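Local coordinates for protein arginine decarboxylase (Campylobacter jejuni subsp. jejuni, PDB 3NZP) that probably catalyses the pyridoxal-phosphate-dependent decarboxylation of arginine to agmatine, a step in the biosynthesis of polyamines such as spermidine, at residues G549-E561 with L596-S608. Numbering follows the deposited sequence.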
ATOM      1  N   GLY B 549      -1.046  -3.863  27.972  1.00 52.62           N
ATOM      2  CA  GLY B 549      -1.826  -3.877  26.748  1.00 51.93           C
ATOM      3  C   GLY B 549      -1.082  -4.469  25.567  1.00 54.73           C
ATOM      4  O   GLY B 549      -0.983  -3.863  24.493  1.00 63.69           O
ATOM      5  N   ILE B 550      -0.555  -5.667  25.771  1.00 48.28           N
ATOM      6  CA  ILE B 550       0.182  -6.368  24.736  1.00 42.10           C
ATOM      7  C   ILE B 550      -0.783  -7.068  23.777  1.00 35.76           C
ATOM      8  O   ILE B 550      -1.831  -7.559  24.183  1.00 39.57           O
ATOM      9  CB  ILE B 550       1.112  -7.412  25.386  1.00 42.60           C
ATOM     10  CG1 ILE B 550       2.009  -6.713  26.405  1.00 50.67           C
ATOM     11  CG2 ILE B 550       1.940  -8.109  24.345  1.00 36.08           C
ATOM     12  CD1 ILE B 550       2.919  -7.653  27.175  1.00 53.31           C
ATOM     13  N   ILE B 551      -0.448  -7.067  22.495  1.00 38.13           N
ATOM     14  CA  ILE B 551      -1.252  -7.753  21.488  1.00 39.25           C
ATOM     15  C   ILE B 551      -0.244  -8.603  20.732  1.00 41.26           C
ATOM     16  O   ILE B 551       0.533  -8.099  19.913  1.00 40.94           O
ATOM     17  CB  ILE B 551      -1.917  -6.785  20.481  1.00 43.41           C
ATOM     18  CG1 ILE B 551      -2.848  -5.829  21.202  1.00 47.03           C
ATOM     19  CG2 ILE B 551      -2.789  -7.574  19.517  1.00 39.29           C
ATOM     20  CD1 ILE B 551      -3.971  -6.547  21.911  1.00 54.94           C
ATOM     21  N   GLU B 552      -0.247  -9.892  21.022  1.00 35.28           N
ATOM     22  CA  GLU B 552       0.692 -10.794  20.396  1.00 37.43           C
ATOM     23  C   GLU B 552       0.368 -10.987  18.915  1.00 34.42           C
ATOM     24  O   GLU B 552      -0.793 -10.928  18.511  1.00 31.10           O
ATOM     25  CB  GLU B 552       0.672 -12.126  21.156  1.00 49.76           C
ATOM     26  CG  GLU B 552       1.763 -13.112  20.812  1.00 61.48           C
ATOM     27  CD  GLU B 552       1.933 -14.128  21.912  1.00 70.93           C
ATOM     28  OE1 GLU B 552       0.944 -14.356  22.641  1.00 79.17           O
ATOM     29  OE2 GLU B 552       3.037 -14.693  22.055  1.00 79.93           O
ATOM     30  N   ALA B 553       1.402 -11.191  18.106  1.00 30.02           N
ATOM     31  CA  ALA B 553       1.238 -11.385  16.671  1.00 27.38           C
ATOM     32  C   ALA B 553       0.520 -12.695  16.353  1.00 35.29           C
ATOM     33  O   ALA B 553       0.810 -13.735  16.955  1.00 39.73           O
ATOM     34  CB  ALA B 553       2.591 -11.365  16.001  1.00 21.08           C
ATOM     35  N   GLN B 554      -0.414 -12.648  15.405  1.00 39.91           N
ATOM     36  CA  GLN B 554      -1.188 -13.830  15.004  1.00 42.50           C
ATOM     37  C   GLN B 554      -0.360 -15.058  14.663  1.00 42.62           C
ATOM     38  O   GLN B 554       0.777 -14.954  14.208  1.00 48.02           O
ATOM     39  CB  GLN B 554      -2.031 -13.518  13.775  1.00 45.31           C
ATOM     40  CG  GLN B 554      -3.319 -12.823  14.039  1.00 51.77           C
ATOM     41  CD  GLN B 554      -4.244 -12.918  12.846  1.00 64.04           C
ATOM     42  OE1 GLN B 554      -3.826 -12.697  11.694  1.00 65.49           O
ATOM     43  NE2 GLN B 554      -5.508 -13.255  13.104  1.00 60.21           N
ATOM     44  N   SER B 555      -0.932 -16.234  14.860  1.00 36.89           N
ATOM     45  CA  SER B 555      -0.210 -17.441  14.503  1.00 35.69           C
ATOM     46  C   SER B 555      -0.540 -17.715  13.046  1.00 38.52           C
ATOM     47  O   SER B 555      -1.559 -17.238  12.525  1.00 32.52           O
ATOM     48  CB  SER B 555      -0.668 -18.629  15.350  1.00 39.50           C
ATOM     49  OG  SER B 555      -1.966 -19.038  14.962  1.00 34.42           O
ATOM     50  N   ILE B 556       0.318 -18.488  12.390  1.00 42.87           N
ATOM     51  CA  ILE B 556       0.112 -18.846  10.987  1.00 38.16           C
ATOM     52  C   ILE B 556      -1.330 -19.303  10.771  1.00 34.50           C
ATOM     53  O   ILE B 556      -2.005 -18.855   9.846  1.00 21.78           O
ATOM     54  CB  ILE B 556       1.062 -19.977  10.594  1.00 34.04           C
ATOM     55  CG1 ILE B 556       2.479 -19.449  10.519  1.00 20.90           C
ATOM     56  CG2 ILE B 556       0.667 -20.545   9.248  1.00 44.20           C
ATOM     57  CD1 ILE B 556       3.451 -20.552  10.282  1.00 32.67           C
ATOM     58  N   LEU B 557      -1.775 -20.199  11.649  1.00 35.09           N
ATOM     59  CA  LEU B 557      -3.129 -20.738  11.612  1.00 35.66           C
ATOM     60  C   LEU B 557      -4.166 -19.619  11.609  1.00 40.69           C
ATOM     61  O   LEU B 557      -5.060 -19.603  10.767  1.00 40.89           O
ATOM     62  CB  LEU B 557      -3.351 -21.646  12.819  1.00 32.75           C
ATOM     63  CG  LEU B 557      -3.928 -23.028  12.513  1.00 34.84           C
ATOM     64  CD1 LEU B 557      -3.241 -23.596  11.299  1.00 31.20           C
ATOM     65  CD2 LEU B 557      -3.742 -23.948  13.713  1.00 28.28           C
ATOM     66  N   ASP B 558      -4.044 -18.687  12.554  1.00 43.18           N
ATOM     67  CA  ASP B 558      -4.981 -17.571  12.627  1.00 41.28           C
ATOM     68  C   ASP B 558      -4.932 -16.762  11.338  1.00 39.73           C
ATOM     69  O   ASP B 558      -5.959 -16.344  10.812  1.00 35.31           O
ATOM     70  CB  ASP B 558      -4.658 -16.639  13.794  1.00 55.01           C
ATOM     71  CG  ASP B 558      -4.912 -17.278  15.159  1.00 63.65           C
ATOM     72  OD1 ASP B 558      -5.962 -17.946  15.339  1.00 55.35           O
ATOM     73  OD2 ASP B 558      -4.055 -17.089  16.060  1.00 69.98           O
ATOM     74  N   THR B 559      -3.731 -16.537  10.830  1.00 34.93           N
ATOM     75  CA  THR B 559      -3.588 -15.774   9.612  1.00 32.60           C
ATOM     76  C   THR B 559      -4.326 -16.426   8.447  1.00 37.00           C
ATOM     77  O   THR B 559      -5.020 -15.757   7.671  1.00 37.47           O
ATOM     78  CB  THR B 559      -2.119 -15.619   9.268  1.00 28.17           C
ATOM     79  OG1 THR B 559      -1.468 -14.917  10.330  1.00 26.94           O
ATOM     80  CG2 THR B 559      -1.952 -14.856   7.962  1.00 23.56           C
ATOM     81  N   LEU B 560      -4.177 -17.738   8.323  1.00 37.59           N
ATOM     82  CA  LEU B 560      -4.834 -18.466   7.251  1.00 35.08           C
ATOM     83  C   LEU B 560      -6.333 -18.338   7.383  1.00 36.28           C
ATOM     84  O   LEU B 560      -7.040 -18.181   6.391  1.00 37.85           O
ATOM     85  CB  LEU B 560      -4.448 -19.942   7.290  1.00 32.99           C
ATOM     86  CG  LEU B 560      -3.034 -20.269   6.832  1.00 33.73           C
ATOM     87  CD1 LEU B 560      -2.752 -21.740   7.092  1.00 35.63           C
ATOM     88  CD2 LEU B 560      -2.874 -19.923   5.363  1.00 20.04           C
ATOM     89  N   GLU B 561      -6.824 -18.409   8.614  1.00 37.37           N
ATOM     90  CA  GLU B 561      -8.254 -18.296   8.842  1.00 38.86           C
ATOM     91  C   GLU B 561      -8.765 -16.935   8.396  1.00 41.10           C
ATOM     92  O   GLU B 561      -9.816 -16.835   7.778  1.00 41.91           O
ATOM     93  CB  GLU B 561      -8.580 -18.484  10.309  1.00 42.72           C
ATOM     94  CG  GLU B 561     -10.012 -18.883  10.526  1.00 58.55           C
ATOM     95  CD  GLU B 561     -10.412 -18.803  11.977  1.00 69.65           C
ATOM     96  OE1 GLU B 561      -9.524 -18.954  12.850  1.00 69.05           O
ATOM     97  OE2 GLU B 561     -11.618 -18.589  12.244  1.00 83.38           O
ATOM     98  N   LEU B 596       4.924 -29.974  13.454  1.00 27.44           N
ATOM     99  CA  LEU B 596       3.933 -29.307  12.633  1.00 36.70           C
ATOM    100  C   LEU B 596       2.959 -28.466  13.469  1.00 38.69           C
ATOM    101  O   LEU B 596       2.640 -27.329  13.114  1.00 44.52           O
ATOM    102  CB  LEU B 596       3.151 -30.338  11.821  1.00 31.20           C
ATOM    103  CG  LEU B 596       2.248 -29.766  10.746  1.00 34.87           C
ATOM    104  CD1 LEU B 596       3.070 -28.945   9.762  1.00 35.80           C
ATOM    105  CD2 LEU B 596       1.551 -30.901  10.041  1.00 42.43           C
ATOM    106  N   TYR B 597       2.492 -29.016  14.587  1.00 35.37           N
ATOM    107  CA  TYR B 597       1.541 -28.308  15.433  1.00 28.95           C
ATOM    108  C   TYR B 597       2.167 -27.133  16.153  1.00 23.82           C
ATOM    109  O   TYR B 597       1.499 -26.153  16.473  1.00 33.35           O
ATOM    110  CB  TYR B 597       0.886 -29.284  16.421  1.00 24.46           C
ATOM    111  CG  TYR B 597      -0.307 -30.010  15.830  1.00 45.74           C
ATOM    112  CD1 TYR B 597      -0.193 -30.701  14.607  1.00 59.93           C
ATOM    113  CD2 TYR B 597      -1.558 -29.977  16.459  1.00 42.09           C
ATOM    114  CE1 TYR B 597      -1.302 -31.340  14.015  1.00 64.32           C
ATOM    115  CE2 TYR B 597      -2.679 -30.612  15.883  1.00 58.04           C
ATOM    116  CZ  TYR B 597      -2.540 -31.287  14.665  1.00 66.71           C
ATOM    117  OH  TYR B 597      -3.641 -31.911  14.092  1.00 74.10           O
ATOM    118  N   LEU B 598       3.461 -27.221  16.391  1.00 26.32           N
ATOM    119  CA  LEU B 598       4.174 -26.154  17.058  1.00 30.66           C
ATOM    120  C   LEU B 598       4.332 -24.972  16.111  1.00 43.28           C
ATOM    121  O   LEU B 598       4.183 -23.812  16.514  1.00 50.73           O
ATOM    122  CB  LEU B 598       5.545 -26.650  17.488  1.00 29.50           C
ATOM    123  CG  LEU B 598       6.472 -25.516  17.901  1.00 28.45           C
ATOM    124  CD1 LEU B 598       5.950 -24.932  19.198  1.00 43.70           C
ATOM    125  CD2 LEU B 598       7.893 -26.011  18.068  1.00 20.57           C
ATOM    126  N   PHE B 599       4.635 -25.269  14.848  1.00 45.24           N
ATOM    127  CA  PHE B 599       4.826 -24.223  13.835  1.00 46.96           C
ATOM    128  C   PHE B 599       3.536 -23.536  13.433  1.00 39.21           C
ATOM    129  O   PHE B 599       3.542 -22.372  13.041  1.00 42.43           O
ATOM    130  CB  PHE B 599       5.488 -24.797  12.578  1.00 47.87           C
ATOM    131  CG  PHE B 599       6.782 -25.506  12.848  1.00 69.50           C
ATOM    132  CD1 PHE B 599       7.693 -24.998  13.780  1.00 75.42           C
ATOM    133  CD2 PHE B 599       7.095 -26.690  12.183  1.00 73.74           C
ATOM    134  CE1 PHE B 599       8.892 -25.663  14.053  1.00 71.63           C
ATOM    135  CE2 PHE B 599       8.292 -27.363  12.451  1.00 74.09           C
ATOM    136  CZ  PHE B 599       9.191 -26.847  13.385  1.00 69.39           C
ATOM    137  N   LEU B 600       2.436 -24.273  13.521  1.00 34.93           N
ATOM    138  CA  LEU B 600       1.134 -23.746  13.165  1.00 39.03           C
ATOM    139  C   LEU B 600       0.651 -22.716  14.174  1.00 43.96           C
ATOM    140  O   LEU B 600       0.021 -21.715  13.810  1.00 43.75           O
ATOM    141  CB  LEU B 600       0.120 -24.889  13.057  1.00 31.86           C
ATOM    142  CG  LEU B 600      -0.206 -25.398  11.652  1.00 35.16           C
ATOM    143  CD1 LEU B 600       1.061 -25.668  10.882  1.00 35.26           C
ATOM    144  CD2 LEU B 600      -1.050 -26.650  11.755  1.00 35.50           C
ATOM    145  N   ASN B 601       0.956 -22.962  15.442  1.00 41.93           N
ATOM    146  CA  ASN B 601       0.546 -22.069  16.510  1.00 47.94           C
ATOM    147  C   ASN B 601       1.598 -21.011  16.823  1.00 47.43           C
ATOM    148  O   ASN B 601       1.597 -20.415  17.895  1.00 45.41           O
ATOM    149  CB  ASN B 601       0.211 -22.883  17.757  1.00 49.41           C
ATOM    150  CG  ASN B 601      -1.124 -23.605  17.634  1.00 59.08           C
ATOM    151  OD1 ASN B 601      -2.188 -22.981  17.699  1.00 59.90           O
ATOM    152  ND2 ASN B 601      -1.074 -24.924  17.450  1.00 61.83           N
ATOM    153  N   ASP B 602       2.487 -20.771  15.872  1.00 49.48           N
ATOM    154  CA  ASP B 602       3.538 -19.790  16.055  1.00 51.09           C
ATOM    155  C   ASP B 602       3.409 -18.682  15.002  1.00 51.88           C
ATOM    156  O   ASP B 602       2.842 -18.909  13.934  1.00 52.76           O
ATOM    157  CB  ASP B 602       4.889 -20.495  15.941  1.00 59.68           C
ATOM    158  CG  ASP B 602       6.016 -19.697  16.550  1.00 76.78           C
ATOM    159  OD1 ASP B 602       7.184 -20.123  16.399  1.00 84.01           O
ATOM    160  OD2 ASP B 602       5.738 -18.649  17.180  1.00 85.20           O
ATOM    161  N   ASN B 603       3.910 -17.482  15.298  1.00 55.84           N
ATOM    162  CA  ASN B 603       3.824 -16.372  14.339  1.00 48.76           C
ATOM    163  C   ASN B 603       4.711 -16.694  13.148  1.00 50.41           C
ATOM    164  O   ASN B 603       5.618 -17.533  13.244  1.00 54.72           O
ATOM    165  CB  ASN B 603       4.272 -15.057  14.972  1.00 44.70           C
ATOM    166  CG  ASN B 603       5.723 -15.079  15.358  1.00 54.13           C
ATOM    167  OD1 ASN B 603       6.539 -14.334  14.805  1.00 52.42           O
ATOM    168  ND2 ASN B 603       6.067 -15.953  16.306  1.00 69.41           N
ATOM    169  N   GLY B 604       4.468 -16.009  12.035  1.00 48.45           N
ATOM    170  CA  GLY B 604       5.228 -16.276  10.825  1.00 51.17           C
ATOM    171  C   GLY B 604       6.540 -15.545  10.643  1.00 47.55           C
ATOM    172  O   GLY B 604       7.172 -15.641   9.590  1.00 49.49           O
ATOM    173  N   TYR B 605       6.958 -14.802  11.654  1.00 51.37           N
ATOM    174  CA  TYR B 605       8.207 -14.082  11.534  1.00 50.55           C
ATOM    175  C   TYR B 605       9.383 -15.018  11.720  1.00 50.98           C
ATOM    176  O   TYR B 605       9.297 -16.036  12.423  1.00 47.44           O
ATOM    177  CB  TYR B 605       8.256 -12.921  12.530  1.00 49.47           C
ATOM    178  CG  TYR B 605       7.492 -11.707  12.031  1.00 60.85           C
ATOM    179  CD1 TYR B 605       6.207 -11.412  12.498  1.00 56.01           C
ATOM    180  CD2 TYR B 605       8.051 -10.868  11.058  1.00 62.86           C
ATOM    181  CE1 TYR B 605       5.496 -10.305  12.008  1.00 60.15           C
ATOM    182  CE2 TYR B 605       7.354  -9.764  10.558  1.00 60.82           C
ATOM    183  CZ  TYR B 605       6.075  -9.486  11.036  1.00 67.04           C
ATOM    184  OH  TYR B 605       5.378  -8.395  10.538  1.00 62.67           O
ATOM    185  N   LEU B 606      10.469 -14.669  11.037  1.00 49.90           N
ATOM    186  CA  LEU B 606      11.715 -15.424  11.057  1.00 53.30           C
ATOM    187  C   LEU B 606      12.503 -15.238  12.341  1.00 57.23           C
ATOM    188  O   LEU B 606      12.345 -14.241  13.043  1.00 60.42           O
ATOM    189  CB  LEU B 606      12.588 -15.000   9.880  1.00 44.26           C
ATOM    190  CG  LEU B 606      12.326 -15.673   8.532  1.00 48.64           C
ATOM    191  CD1 LEU B 606      10.876 -15.505   8.146  1.00 53.06           C
ATOM    192  CD2 LEU B 606      13.242 -15.077   7.471  1.00 38.66           C
ATOM    193  N   LYS B 607      13.364 -16.209  12.634  1.00 59.56           N
ATOM    194  CA  LYS B 607      14.222 -16.180  13.819  1.00 63.37           C
ATOM    195  C   LYS B 607      15.670 -16.188  13.355  1.00 71.43           C
ATOM    196  O   LYS B 607      15.974 -16.642  12.248  1.00 79.39           O
ATOM    197  CB  LYS B 607      13.942 -17.396  14.701  1.00 50.31           C
ATOM    198  CG  LYS B 607      12.518 -17.420  15.207  1.00 63.10           C
ATOM    199  CD  LYS B 607      12.039 -18.810  15.616  1.00 61.41           C
ATOM    200  CE  LYS B 607      10.619 -18.767  16.225  1.00 57.44           C
ATOM    201  NZ  LYS B 607       9.536 -18.111  15.394  1.00 57.22           N
ATOM    202  N   SER B 608      16.567 -15.680  14.192  1.00 77.17           N
ATOM    203  CA  SER B 608      17.978 -15.641  13.827  1.00 75.06           C
ATOM    204  C   SER B 608      18.441 -17.070  13.530  1.00 72.94           C
ATOM    205  O   SER B 608      17.994 -18.031  14.167  1.00 72.63           O
ATOM    206  CB  SER B 608      18.787 -15.017  14.973  1.00 78.07           C
ATOM    207  OG  SER B 608      20.038 -14.530  14.519  1.00 79.59           O
TER
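Ile556 and Leu557 open helix 556-562 by giving their backbone N-H groups to carbonyls at and just after the end of helix 586-600, a worked example of how a chain leaving one helix can cap the start of another. The helix that donates them starts in a capping box between Ser555, the N-cap, and Asp558. Ile556 N reaches Asp602 O at 3.0 Å, tilted from the carbonyl plane, and Leu557 N reaches Leu600 O at 3.2 Å, lying in the plane of the Leu600 carbonyl and nearly straight at 166°. The third amide, Asp558 N, is taken by Ser555 OG, which stands between its own backbone N and carbonyl carbon (chi1 72°) and can therefore turn back over the helix start.

Followed outward, the Ile556 side chain runs past the same two carbonyls and on to Phe599 O. Its CB lies beside Leu600 O and Asp602 O; CG1, anti to the carbonyl carbon (chi1 -71°), meets Asp602 O at 3.5 Å and also comes near Gly604 CA; CD1 ends against Phe599 O. Leu117 of the second subunit packs on this side chain and on Leu600, so the junction borders the dimer interface. Leu557 meets the side chain of Leu600, its CD1 reaching Leu600 CG at 3.5 Å while CD2 lies over Leu600 CB, and Ile567 of helix 567-579 adds to this apolar cluster. The two segments thus close the ends of the C-terminal helical excursion that leaves the sheet after strand 545-551.

Beyond the helix ends, the loops continue the contact through CA-H...O approaches. Asn603 CA faces Gln554 O at 3.4 Å, and Asn603 OD1 reaches forward to accept from Tyr605 N at 3.2 Å, closing an Asx turn in which the donor stands above the plane of the amide carbonyl.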